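Local coordinates for protein alpha-rhamnosidase (PDB 6I60) that probably hydrolyses terminal non-reducing alpha-L-rhamnose residues of alpha-L-rhamnosides, as a glycoside hydrolase of a thermophilic bacterium, at residues A[466-471]-A[833-838]; A[782-787]-A[827-832]. All blocks are in the same frame, centred on the assembly; numbering follows the deposited sequence.

Contact 1 (A[466-471]-A[833-838]); sequences GEFICS and VIAGVR
F468 reaches from strand 466-470 to the last turn of helix 826-835, where the rim of its ring meets I834 and A835. CG stands anti to the backbone N (chi1 170°), which sets the ring beside that turn. Both methyls lie at the ring's edge, near its plane: F468 CE1 is 3.9 Å from A835 CB, and F468 CZ is 4.0 Å from I834 CG2. The side chains of F468 and I834 cross at about a right angle.

The same branch of I834 serves two partners, because C470, two residues further along the strand, brings its SG to 3.8 Å from I834 CG2. The helix ends here: G836 has a positive phi (108°), at which a side chain would jam against the carbonyl O of A835.

H479 meets the F468 ring edge-to-face, and I475, also of helix 473-488, touches both F468 and I834. Without the ring, as with an alanine at F468, A835 CB would probably lose its neighbour on the strand, and I834 CG2 would keep only C470 SG from it.

Strand 466-470 is the edge strand of an antiparallel sheet, paired with strand 859-866, and the contact packs the helix end against it where the helical domain passes into the C-terminal beta region. Between the two segments it is wholly apolar, so these four buried side chains hold together by close packing alone.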
loop_
_atom_site.group_PDB
_atom_site.type_symbol
_atom_site.label_atom_id
_atom_site.label_comp_id
_atom_site.label_asym_id
_atom_site.label_seq_id
_atom_site.Cartn_x
_atom_site.Cartn_y
_atom_site.Cartn_z
ATOM N N GLY A 466 11.997 4.043 -2.988
ATOM C CA GLY A 466 13.079 4.782 -2.362
ATOM C C GLY A 466 13.977 3.886 -1.542
ATOM O O GLY A 466 13.538 2.878 -0.981
ATOM N N GLU A 467 15.253 4.259 -1.483
ATOM C CA GLU A 467 16.229 3.641 -0.600
ATOM C C GLU A 467 16.596 4.614 0.512
ATOM O O GLU A 467 16.409 5.829 0.391
ATOM C CB GLU A 467 17.494 3.229 -1.365
ATOM C CG GLU A 467 17.256 2.262 -2.510
ATOM C CD GLU A 467 18.430 2.200 -3.476
ATOM O OE1 GLU A 467 19.176 3.199 -3.583
ATOM O OE2 GLU A 467 18.607 1.152 -4.131
ATOM N N PHE A 468 17.123 4.067 1.607
ATOM C CA PHE A 468 17.625 4.893 2.698
ATOM C C PHE A 468 18.660 4.109 3.487
ATOM O O PHE A 468 18.439 2.938 3.811
ATOM C CB PHE A 468 16.499 5.352 3.629
ATOM C CG PHE A 468 16.995 5.997 4.891
ATOM C CD1 PHE A 468 17.495 7.290 4.872
ATOM C CD2 PHE A 468 16.980 5.310 6.093
ATOM C CE1 PHE A 468 17.961 7.888 6.028
ATOM C CE2 PHE A 468 17.445 5.902 7.252
ATOM C CZ PHE A 468 17.936 7.193 7.218
ATOM N N ILE A 469 19.779 4.759 3.802
ATOM C CA ILE A 469 20.825 4.169 4.625
ATOM C C ILE A 469 21.419 5.262 5.504
ATOM O O ILE A 469 21.520 6.426 5.104
ATOM C CB ILE A 469 21.914 3.471 3.775
ATOM C CG1 ILE A 469 22.804 2.588 4.657
ATOM C CG2 ILE A 469 22.733 4.491 2.990
ATOM C CD1 ILE A 469 23.578 1.531 3.893
ATOM N N CYS A 470 21.797 4.878 6.719
ATOM C CA CYS A 470 22.263 5.815 7.726
ATOM C C CYS A 470 23.629 5.385 8.236
ATOM O O CYS A 470 24.046 4.235 8.071
ATOM C CB CYS A 470 21.273 5.900 8.897
ATOM S SG CYS A 470 21.205 7.492 9.713
ATOM N N SER A 471 24.329 6.335 8.858
ATOM C CA SER A 471 25.531 5.999 9.609
ATOM C C SER A 471 25.196 5.303 10.922
ATOM O O SER A 471 26.047 4.595 11.472
ATOM C CB SER A 471 26.356 7.262 9.867
ATOM O OG SER A 471 27.045 7.190 11.102
ATOM N N VAL A 833 14.079 14.327 7.056
ATOM C CA VAL A 833 14.887 15.084 8.011
ATOM C C VAL A 833 16.318 14.553 8.081
ATOM O O VAL A 833 17.271 15.282 7.800
ATOM C CB VAL A 833 14.224 15.104 9.407
ATOM C CG1 VAL A 833 15.182 15.664 10.446
ATOM C CG2 VAL A 833 12.946 15.922 9.361
ATOM N N ILE A 834 16.487 13.284 8.458
ATOM C CA ILE A 834 17.829 12.720 8.605
ATOM C C ILE A 834 18.562 12.748 7.270
ATOM O O ILE A 834 19.651 13.319 7.148
ATOM C CB ILE A 834 17.758 11.296 9.183
ATOM C CG1 ILE A 834 17.346 11.344 10.655
ATOM C CG2 ILE A 834 19.095 10.582 9.021
ATOM C CD1 ILE A 834 17.478 10.023 11.369
ATOM N N ALA A 835 17.972 12.129 6.247
ATOM C CA ALA A 835 18.505 12.262 4.896
ATOM C C ALA A 835 18.319 13.685 4.385
ATOM O O ALA A 835 19.290 14.365 4.028
ATOM C CB ALA A 835 17.830 11.254 3.968
ATOM N N GLY A 836 17.073 14.154 4.345
ATOM C CA GLY A 836 16.800 15.553 4.092
ATOM C C GLY A 836 16.215 15.881 2.733
ATOM O O GLY A 836 16.559 16.912 2.149
ATOM N N VAL A 837 15.330 15.032 2.217
ATOM C CA VAL A 837 14.653 15.285 0.950
ATOM C C VAL A 837 13.150 15.295 1.208
ATOM O O VAL A 837 12.578 14.286 1.638
ATOM C CB VAL A 837 15.036 14.255 -0.127
ATOM C CG1 VAL A 837 14.956 12.831 0.413
ATOM C CG2 VAL A 837 14.160 14.428 -1.359
ATOM N N ARG A 838 12.519 16.442 0.968
ATOM C CA ARG A 838 11.090 16.611 1.183
ATOM C C ARG A 838 10.471 17.298 -0.025
ATOM O O ARG A 838 11.163 17.910 -0.842
ATOM C CB ARG A 838 10.788 17.432 2.447
ATOM C CG ARG A 838 11.925 17.495 3.448
ATOM C CD ARG A 838 11.481 18.150 4.743
ATOM N NE ARG A 838 10.905 19.472 4.519
ATOM C CZ ARG A 838 11.492 20.612 4.870
ATOM N NH1 ARG A 838 12.679 20.598 5.463
ATOM N NH2 ARG A 838 10.892 21.770 4.628
#

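Contact 2 (A[782-787]-A[827-832]); sequences KIVNQK and DAWFYR
V784 has CG1 anti to its own backbone nitrogen (chi1 152°) and CG2 anti to the carbonyl carbon, a setting that gives each methyl a different ring of helix 826-835. On the other side W829 holds CG anti to the backbone N (chi1 -173°), which places the six-membered ring beside V784. F830 starts out less directly, its CB bond running across the line between the helices, but the far end of the phenyl ring comes nearer.

Each methyl of the valine has its own aromatic partner. V784 CG2 sits 3.8 Å from W829 CZ3, on the six-membered part of the indole, while V784 CG1 lies 4.2 Å from F830 CE1, a looser approach. Both methyls come in obliquely. The two rings also meet one another, F830 CE1 lying in the plane of the indole at its edge. The backbones stay well separated, with 10.1 Å between V784 CA and F830 CA, and the valine methyls and the aromatic rings together bridge that distance.

At the other end of the indole, W829 NE1 is hydrogen-bonded to T772 OG1, which gives this buried N-H a partner and probably helps fix the turn of the ring, with CZ3 near the valine.

Helix 761-773 flanks the contact: F768 touches V784 and meets the W829 ring with the planes at about 35°. I475 of helix 473-488 packs on both V784 and F830. The valine therefore lies among three helices, 473-488, 761-773 and 826-835, in the helical 6-hairpin glycosidase domain, an (alpha/alpha)6 barrel in this family, just where helix 777-784 ends.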
loop_
_atom_site.group_PDB
_atom_site.type_symbol
_atom_site.label_atom_id
_atom_site.label_comp_id
_atom_site.label_asym_id
_atom_site.label_seq_id
_atom_site.Cartn_x
_atom_site.Cartn_y
_atom_site.Cartn_z
ATOM N N LYS A 782 17.882 12.010 19.713
ATOM C CA LYS A 782 18.146 11.301 20.961
ATOM C C LYS A 782 16.982 10.401 21.349
ATOM O O LYS A 782 17.184 9.389 22.030
ATOM C CB LYS A 782 18.448 12.296 22.081
ATOM C CG LYS A 782 19.896 12.766 22.118
ATOM C CD LYS A 782 20.296 13.243 23.508
ATOM C CE LYS A 782 20.367 12.085 24.490
ATOM N NZ LYS A 782 21.507 12.227 25.440
ATOM N N ILE A 783 15.765 10.753 20.933
ATOM C CA ILE A 783 14.619 9.883 21.172
ATOM C C ILE A 783 14.728 8.620 20.328
ATOM O O ILE A 783 14.483 7.508 20.812
ATOM C CB ILE A 783 13.311 10.644 20.893
ATOM C CG1 ILE A 783 13.053 11.683 21.985
ATOM C CG2 ILE A 783 12.138 9.685 20.786
ATOM C CD1 ILE A 783 12.192 12.844 21.533
ATOM N N VAL A 784 15.114 8.769 19.059
ATOM C CA VAL A 784 15.200 7.626 18.158
ATOM C C VAL A 784 16.326 6.687 18.581
ATOM O O VAL A 784 16.175 5.460 18.545
ATOM C CB VAL A 784 15.373 8.115 16.707
ATOM C CG1 VAL A 784 16.122 7.093 15.871
ATOM C CG2 VAL A 784 14.017 8.423 16.088
ATOM N N ASN A 785 17.459 7.247 19.010
ATOM C CA ASN A 785 18.630 6.456 19.378
ATOM C C ASN A 785 18.460 5.700 20.693
ATOM O O ASN A 785 19.409 5.036 21.127
ATOM C CB ASN A 785 19.861 7.365 19.459
ATOM C CG ASN A 785 21.160 6.627 19.165
ATOM O OD1 ASN A 785 22.100 7.204 18.618
ATOM N ND2 ASN A 785 21.219 5.351 19.534
ATOM N N GLN A 786 17.298 5.770 21.334
ATOM C CA GLN A 786 17.090 5.069 22.593
ATOM C C GLN A 786 16.924 3.573 22.356
ATOM O O GLN A 786 16.268 3.146 21.401
ATOM C CB GLN A 786 15.865 5.625 23.317
ATOM C CG GLN A 786 16.109 6.970 23.979
ATOM C CD GLN A 786 17.378 6.994 24.812
ATOM O OE1 GLN A 786 18.353 7.658 24.459
ATOM N NE2 GLN A 786 17.370 6.271 25.928
ATOM N N LYS A 787 17.534 2.776 23.233
ATOM C CA LYS A 787 17.420 1.324 23.197
ATOM C C LYS A 787 16.642 0.774 24.384
ATOM O O LYS A 787 16.582 -0.446 24.565
ATOM C CB LYS A 787 18.809 0.685 23.140
ATOM C CG LYS A 787 19.317 0.420 21.732
ATOM C CD LYS A 787 20.721 -0.163 21.755
ATOM C CE LYS A 787 21.730 0.790 21.134
ATOM N NZ LYS A 787 22.817 0.058 20.426
ATOM N N ASP A 827 9.625 6.222 9.758
ATOM C CA ASP A 827 10.434 6.035 8.560
ATOM C C ASP A 827 10.336 7.231 7.625
ATOM O O ASP A 827 11.283 7.520 6.885
ATOM C CB ASP A 827 10.021 4.758 7.835
ATOM C CG ASP A 827 11.173 4.122 7.088
ATOM O OD1 ASP A 827 12.173 3.757 7.743
ATOM O OD2 ASP A 827 11.082 3.996 5.848
ATOM N N ALA A 828 9.203 7.937 7.639
ATOM C CA ALA A 828 9.100 9.171 6.868
ATOM C C ALA A 828 10.031 10.245 7.413
ATOM O O ALA A 828 10.559 11.056 6.645
ATOM C CB ALA A 828 7.656 9.670 6.861
ATOM N N TRP A 829 10.246 10.262 8.731
ATOM C CA TRP A 829 11.171 11.223 9.318
ATOM C C TRP A 829 12.606 10.953 8.887
ATOM O O TRP A 829 13.398 11.894 8.751
ATOM C CB TRP A 829 11.051 11.194 10.843
ATOM C CG TRP A 829 11.834 12.263 11.536
ATOM C CD1 TRP A 829 11.579 13.602 11.526
ATOM C CD2 TRP A 829 13.000 12.081 12.347
ATOM N NE1 TRP A 829 12.516 14.268 12.278
ATOM C CE2 TRP A 829 13.400 13.357 12.794
ATOM C CE3 TRP A 829 13.747 10.965 12.736
ATOM C CZ2 TRP A 829 14.512 13.546 13.611
ATOM C CZ3 TRP A 829 14.850 11.156 13.551
ATOM C CH2 TRP A 829 15.223 12.436 13.979
ATOM N N PHE A 830 12.959 9.684 8.662
ATOM C CA PHE A 830 14.312 9.361 8.218
ATOM C C PHE A 830 14.588 9.927 6.831
ATOM O O PHE A 830 15.707 10.373 6.548
ATOM C CB PHE A 830 14.520 7.846 8.221
ATOM C CG PHE A 830 14.374 7.214 9.574
ATOM C CD1 PHE A 830 14.653 7.931 10.726
ATOM C CD2 PHE A 830 13.963 5.896 9.693
ATOM C CE1 PHE A 830 14.523 7.346 11.972
ATOM C CE2 PHE A 830 13.829 5.305 10.934
ATOM C CZ PHE A 830 14.110 6.031 12.076
ATOM N N TYR A 831 13.583 9.920 5.955
ATOM C CA TYR A 831 13.764 10.421 4.597
ATOM C C TYR A 831 13.811 11.945 4.561
ATOM O O TYR A 831 14.706 12.531 3.944
ATOM C CB TYR A 831 12.638 9.910 3.696
ATOM C CG TYR A 831 12.802 8.486 3.213
ATOM C CD1 TYR A 831 12.315 7.421 3.957
ATOM C CD2 TYR A 831 13.425 8.210 2.004
ATOM C CE1 TYR A 831 12.454 6.118 3.515
ATOM C CE2 TYR A 831 13.569 6.910 1.554
ATOM C CZ TYR A 831 13.081 5.869 2.314
ATOM O OH TYR A 831 13.219 4.576 1.873
ATOM N N ARG A 832 12.854 12.599 5.226
ATOM C CA ARG A 832 12.667 14.036 5.064
ATOM C C ARG A 832 13.619 14.860 5.925
ATOM O O ARG A 832 13.933 16.001 5.565
ATOM C CB ARG A 832 11.222 14.417 5.391
ATOM C CG ARG A 832 10.170 13.619 4.634
ATOM C CD ARG A 832 8.753 14.041 5.018
ATOM N NE ARG A 832 8.700 14.678 6.332
ATOM C CZ ARG A 832 8.339 15.942 6.538
ATOM N NH1 ARG A 832 7.994 16.715 5.516
ATOM N NH2 ARG A 832 8.325 16.436 7.770
#

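From the N terminus, strand 466-470 comes first, on the edge of the sheet in which it pairs with strand 859-866. Most of the helical domain follows before the chain returns to 833-838, so contact 1 closes a long loop with 361 residues between its segments. Contact 2 falls within that loop: 782-787 meets 827-832 after only 39 intervening residues. The two do not cross. Both end on helix 826-835, their centres about 10 Å apart, with A835 N 2.9 Å from F830 O in a probable hydrogen bond. The helix thus ties helix 777-784 to edge strand 466-470, and the chain then passes almost directly into strand 837-841 of the C-terminal beta region.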